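Long-range contact in putative RNase YutE (Bacillus subtilis subsp. subtilis str. 168, PDB 1YLM), which probably acts as the RNase toxin of a putative type VII toxin-antitoxin system and is probably neutralised by its cognate antitoxin YutD: residues 49-62 with 68-80. Numbering follows the deposited sequence.
Sequences ILDTGNDMIDGFIM and YDDIMDILVDEKV
A knob-into-hole joint locks the short helix 71-77 onto the C-terminal end of helix 32-59: the side chain of I71 sits among L50, G53, N54 and I57. G53, having no side chain, suits the floor of this hole; with I71 CG1 beside the backbone N (chi1 -67°), CG2 is the branch anti to it and settles 3.7 Å from G53 CA. The other branch ends in CD1, 3.4 Å from N54 ND2, a van der Waals contact. With little bulk at G53, L75 CD1 also lies 3.9 Å from G53 CA. The helix segments of this all-helical HepT-like fold run at 51° to each other, their axes 9.8 Å apart at closest approach. L50 divides its methyls, CD2 meeting I71 CD1 and CD1 obliquely meeting Y68, 3.9 Å from Y68 CD1; the Y68 ring also makes a cation-pi contact with R96, the active-site residue by similarity. I57 CG1, late in helix 32-59, and M62 CB, after its end, both pack against I74 CG2, M62 CB at 3.8 Å. The unbranched, extended chain of selenomethionine M62 (chi2 177°) then passes the aliphatic part of E78, M62 SE to E78 CG 3.7 Å, and delivers CE to V80 CG2 just beyond the Schellman motif at K79.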
# COMPACT_ATOMS: atom_id res chain seq x y z
N ILE A 49 6.75 5.21 -9.77
CA ILE A 49 6.64 6.39 -10.65
C ILE A 49 6.65 7.67 -9.83
O ILE A 49 7.38 8.62 -10.15
CB ILE A 49 5.40 6.33 -11.55
CG1 ILE A 49 5.52 5.18 -12.56
CG2 ILE A 49 5.18 7.70 -12.25
CD1 ILE A 49 4.15 4.82 -13.22
N LEU A 50 5.84 7.71 -8.77
CA LEU A 50 5.74 8.92 -7.94
C LEU A 50 7.05 9.25 -7.24
O LEU A 50 7.46 10.42 -7.19
CB LEU A 50 4.62 8.78 -6.92
CG LEU A 50 3.21 8.69 -7.52
CD1 LEU A 50 2.18 8.49 -6.43
CD2 LEU A 50 2.86 9.92 -8.40
N ASP A 51 7.69 8.21 -6.68
CA ASP A 51 8.94 8.37 -5.94
C ASP A 51 10.05 8.82 -6.87
O ASP A 51 10.79 9.77 -6.55
CB ASP A 51 9.32 7.05 -5.23
CG ASP A 51 8.50 6.80 -3.94
OD1 ASP A 51 7.88 7.76 -3.43
OD2 ASP A 51 8.50 5.67 -3.43
N THR A 52 10.14 8.18 -8.03
CA THR A 52 11.11 8.58 -9.07
C THR A 52 10.86 10.02 -9.54
O THR A 52 11.79 10.84 -9.62
CB THR A 52 11.13 7.60 -10.26
OG1 THR A 52 11.56 6.31 -9.80
CG2 THR A 52 12.11 8.09 -11.34
N GLY A 53 9.59 10.33 -9.82
CA GLY A 53 9.20 11.70 -10.20
C GLY A 53 9.61 12.74 -9.17
O GLY A 53 10.23 13.76 -9.52
N ASN A 54 9.27 12.49 -7.90
CA ASN A 54 9.71 13.38 -6.80
C ASN A 54 11.23 13.53 -6.76
O ASN A 54 11.73 14.63 -6.59
CB ASN A 54 9.24 12.90 -5.42
CG ASN A 54 7.80 13.30 -5.11
OD1 ASN A 54 7.06 12.53 -4.47
ND2 ASN A 54 7.39 14.48 -5.55
N ASP A 55 11.96 12.42 -6.87
CA ASP A 55 13.43 12.47 -6.83
C ASP A 55 14.00 13.28 -8.00
O ASP A 55 14.95 14.06 -7.85
CB ASP A 55 14.03 11.05 -6.80
CG ASP A 55 13.74 10.32 -5.49
OD1 ASP A 55 13.44 11.01 -4.48
OD2 ASP A 55 13.81 9.07 -5.47
N MSE A 56 13.40 13.10 -9.18
CA MSE A 56 13.76 13.89 -10.37
C MSE A 56 13.55 15.39 -10.13
O MSE A 56 14.42 16.23 -10.37
CB MSE A 56 12.88 13.48 -11.56
CG MSE A 56 13.14 12.11 -12.16
SE MSE A 56 14.54 12.16 -13.31
CE MSE A 56 15.52 11.66 -12.46
N ILE A 57 12.37 15.72 -9.64
CA ILE A 57 11.97 17.11 -9.43
C ILE A 57 12.88 17.77 -8.39
O ILE A 57 13.42 18.86 -8.63
CB ILE A 57 10.47 17.14 -8.99
CG1 ILE A 57 9.57 16.87 -10.20
CG2 ILE A 57 10.11 18.46 -8.30
CD1 ILE A 57 8.08 16.64 -9.83
N ASP A 58 13.08 17.10 -7.26
CA ASP A 58 13.94 17.60 -6.19
C ASP A 58 15.39 17.77 -6.66
O ASP A 58 16.00 18.82 -6.43
CB ASP A 58 13.90 16.70 -4.95
CG ASP A 58 12.53 16.69 -4.27
OD1 ASP A 58 11.64 17.51 -4.61
OD2 ASP A 58 12.34 15.83 -3.39
N GLY A 59 15.93 16.74 -7.32
CA GLY A 59 17.33 16.76 -7.79
C GLY A 59 17.62 17.82 -8.86
O GLY A 59 18.69 18.46 -8.84
N PHE A 60 16.68 17.99 -9.80
CA PHE A 60 16.86 18.89 -10.95
C PHE A 60 16.20 20.25 -10.78
O PHE A 60 16.06 20.96 -11.76
CB PHE A 60 16.38 18.24 -12.25
CG PHE A 60 17.30 17.15 -12.75
CD1 PHE A 60 16.92 15.82 -12.65
CD2 PHE A 60 18.54 17.47 -13.32
CE1 PHE A 60 17.75 14.80 -13.11
CE2 PHE A 60 19.40 16.47 -13.78
CZ PHE A 60 19.00 15.12 -13.69
N ILE A 61 15.82 20.60 -9.55
CA ILE A 61 15.19 21.92 -9.25
C ILE A 61 14.05 22.22 -10.21
O ILE A 61 14.00 23.30 -10.82
CB ILE A 61 16.20 23.12 -9.29
CG1 ILE A 61 17.59 22.67 -8.87
CG2 ILE A 61 15.68 24.30 -8.43
CD1 ILE A 61 18.65 23.77 -8.98
N MSE A 62 13.15 21.26 -10.35
CA MSE A 62 11.95 21.46 -11.15
C MSE A 62 10.90 22.12 -10.27
O MSE A 62 11.05 22.19 -9.05
CB MSE A 62 11.44 20.13 -11.70
CG MSE A 62 12.44 19.39 -12.61
SE MSE A 62 11.84 17.75 -13.19
CE MSE A 62 13.19 17.28 -14.23
N TYR A 68 0.87 14.73 -5.08
CA TYR A 68 1.44 13.68 -5.93
C TYR A 68 0.86 13.71 -7.35
O TYR A 68 1.52 13.33 -8.31
CB TYR A 68 1.37 12.28 -5.28
CG TYR A 68 0.00 11.66 -5.18
CD1 TYR A 68 -0.66 11.17 -6.31
CD2 TYR A 68 -0.62 11.53 -3.94
CE1 TYR A 68 -1.92 10.59 -6.20
CE2 TYR A 68 -1.88 10.95 -3.82
CZ TYR A 68 -2.52 10.48 -4.96
OH TYR A 68 -3.77 9.89 -4.83
N ASP A 69 -0.37 14.22 -7.48
CA ASP A 69 -1.05 14.29 -8.77
C ASP A 69 -0.43 15.28 -9.76
O ASP A 69 -0.69 15.19 -10.96
CB ASP A 69 -2.54 14.60 -8.60
CG ASP A 69 -3.36 13.36 -8.41
OD1 ASP A 69 -3.21 12.39 -9.20
OD2 ASP A 69 -4.17 13.33 -7.45
N ASP A 70 0.37 16.21 -9.25
CA ASP A 70 1.02 17.25 -10.08
C ASP A 70 2.34 16.78 -10.70
O ASP A 70 2.82 17.35 -11.69
CB ASP A 70 1.28 18.49 -9.23
CG ASP A 70 0.00 19.07 -8.64
OD1 ASP A 70 -0.89 19.42 -9.44
OD2 ASP A 70 -0.10 19.15 -7.39
N ILE A 71 2.90 15.73 -10.13
CA ILE A 71 4.21 15.20 -10.54
C ILE A 71 4.36 14.98 -12.05
O ILE A 71 5.36 15.42 -12.65
CB ILE A 71 4.57 13.92 -9.72
CG1 ILE A 71 4.78 14.30 -8.26
CG2 ILE A 71 5.81 13.23 -10.28
CD1 ILE A 71 4.82 13.15 -7.28
N MSE A 72 3.38 14.33 -12.67
CA MSE A 72 3.51 13.95 -14.09
C MSE A 72 3.50 15.17 -14.98
O MSE A 72 4.25 15.23 -15.96
CB MSE A 72 2.39 13.00 -14.53
CG MSE A 72 2.45 11.63 -13.87
SE MSE A 72 4.16 10.65 -14.11
CE MSE A 72 4.57 11.23 -15.93
N ASP A 73 2.65 16.13 -14.65
CA ASP A 73 2.55 17.38 -15.37
C ASP A 73 3.89 18.12 -15.39
O ASP A 73 4.28 18.67 -16.40
CB ASP A 73 1.45 18.25 -14.76
CG ASP A 73 0.04 17.71 -15.05
OD1 ASP A 73 -0.12 16.96 -16.04
OD2 ASP A 73 -0.89 18.02 -14.27
N ILE A 74 4.60 18.08 -14.28
CA ILE A 74 5.92 18.72 -14.19
C ILE A 74 6.95 17.98 -15.06
O ILE A 74 7.70 18.61 -15.82
CB ILE A 74 6.37 18.88 -12.72
CG1 ILE A 74 5.46 19.90 -11.99
CG2 ILE A 74 7.86 19.29 -12.66
CD1 ILE A 74 5.36 19.66 -10.49
N LEU A 75 6.95 16.65 -15.00
CA LEU A 75 7.81 15.83 -15.87
C LEU A 75 7.53 16.06 -17.36
O LEU A 75 8.44 16.04 -18.19
CB LEU A 75 7.68 14.34 -15.52
CG LEU A 75 8.16 13.97 -14.11
CD1 LEU A 75 7.97 12.47 -13.82
CD2 LEU A 75 9.62 14.37 -13.89
N VAL A 76 6.26 16.29 -17.69
CA VAL A 76 5.88 16.64 -19.05
C VAL A 76 6.45 18.03 -19.43
O VAL A 76 7.10 18.17 -20.47
CB VAL A 76 4.34 16.57 -19.25
CG1 VAL A 76 3.92 17.20 -20.57
CG2 VAL A 76 3.87 15.11 -19.18
N ASP A 77 6.20 19.03 -18.59
CA ASP A 77 6.73 20.39 -18.78
C ASP A 77 8.25 20.38 -19.01
O ASP A 77 8.75 21.12 -19.85
CB ASP A 77 6.44 21.27 -17.56
CG ASP A 77 4.96 21.62 -17.40
OD1 ASP A 77 4.16 21.45 -18.37
OD2 ASP A 77 4.59 22.07 -16.30
N GLU A 78 8.95 19.51 -18.28
CA GLU A 78 10.41 19.44 -18.33
C GLU A 78 10.91 18.50 -19.43
O GLU A 78 12.12 18.27 -19.57
CB GLU A 78 10.97 19.02 -16.97
CG GLU A 78 10.81 20.05 -15.89
CD GLU A 78 11.77 21.24 -16.01
OE1 GLU A 78 12.75 21.16 -16.78
OE2 GLU A 78 11.54 22.25 -15.31
N LYS A 79 9.97 17.98 -20.21
CA LYS A 79 10.25 17.10 -21.34
C LYS A 79 10.99 15.81 -20.93
O LYS A 79 11.82 15.28 -21.68
CB LYS A 79 11.02 17.85 -22.44
CG LYS A 79 10.13 18.62 -23.42
CD LYS A 79 9.55 19.89 -22.84
CE LYS A 79 8.71 20.62 -23.90
NZ LYS A 79 7.58 21.38 -23.27
N VAL A 80 10.69 15.33 -19.73
CA VAL A 80 11.16 14.02 -19.29
C VAL A 80 10.38 12.92 -20.03
O VAL A 80 10.97 11.96 -20.52
CB VAL A 80 11.06 13.84 -17.76
CG1 VAL A 80 11.63 12.49 -17.35
CG2 VAL A 80 11.80 14.97 -17.03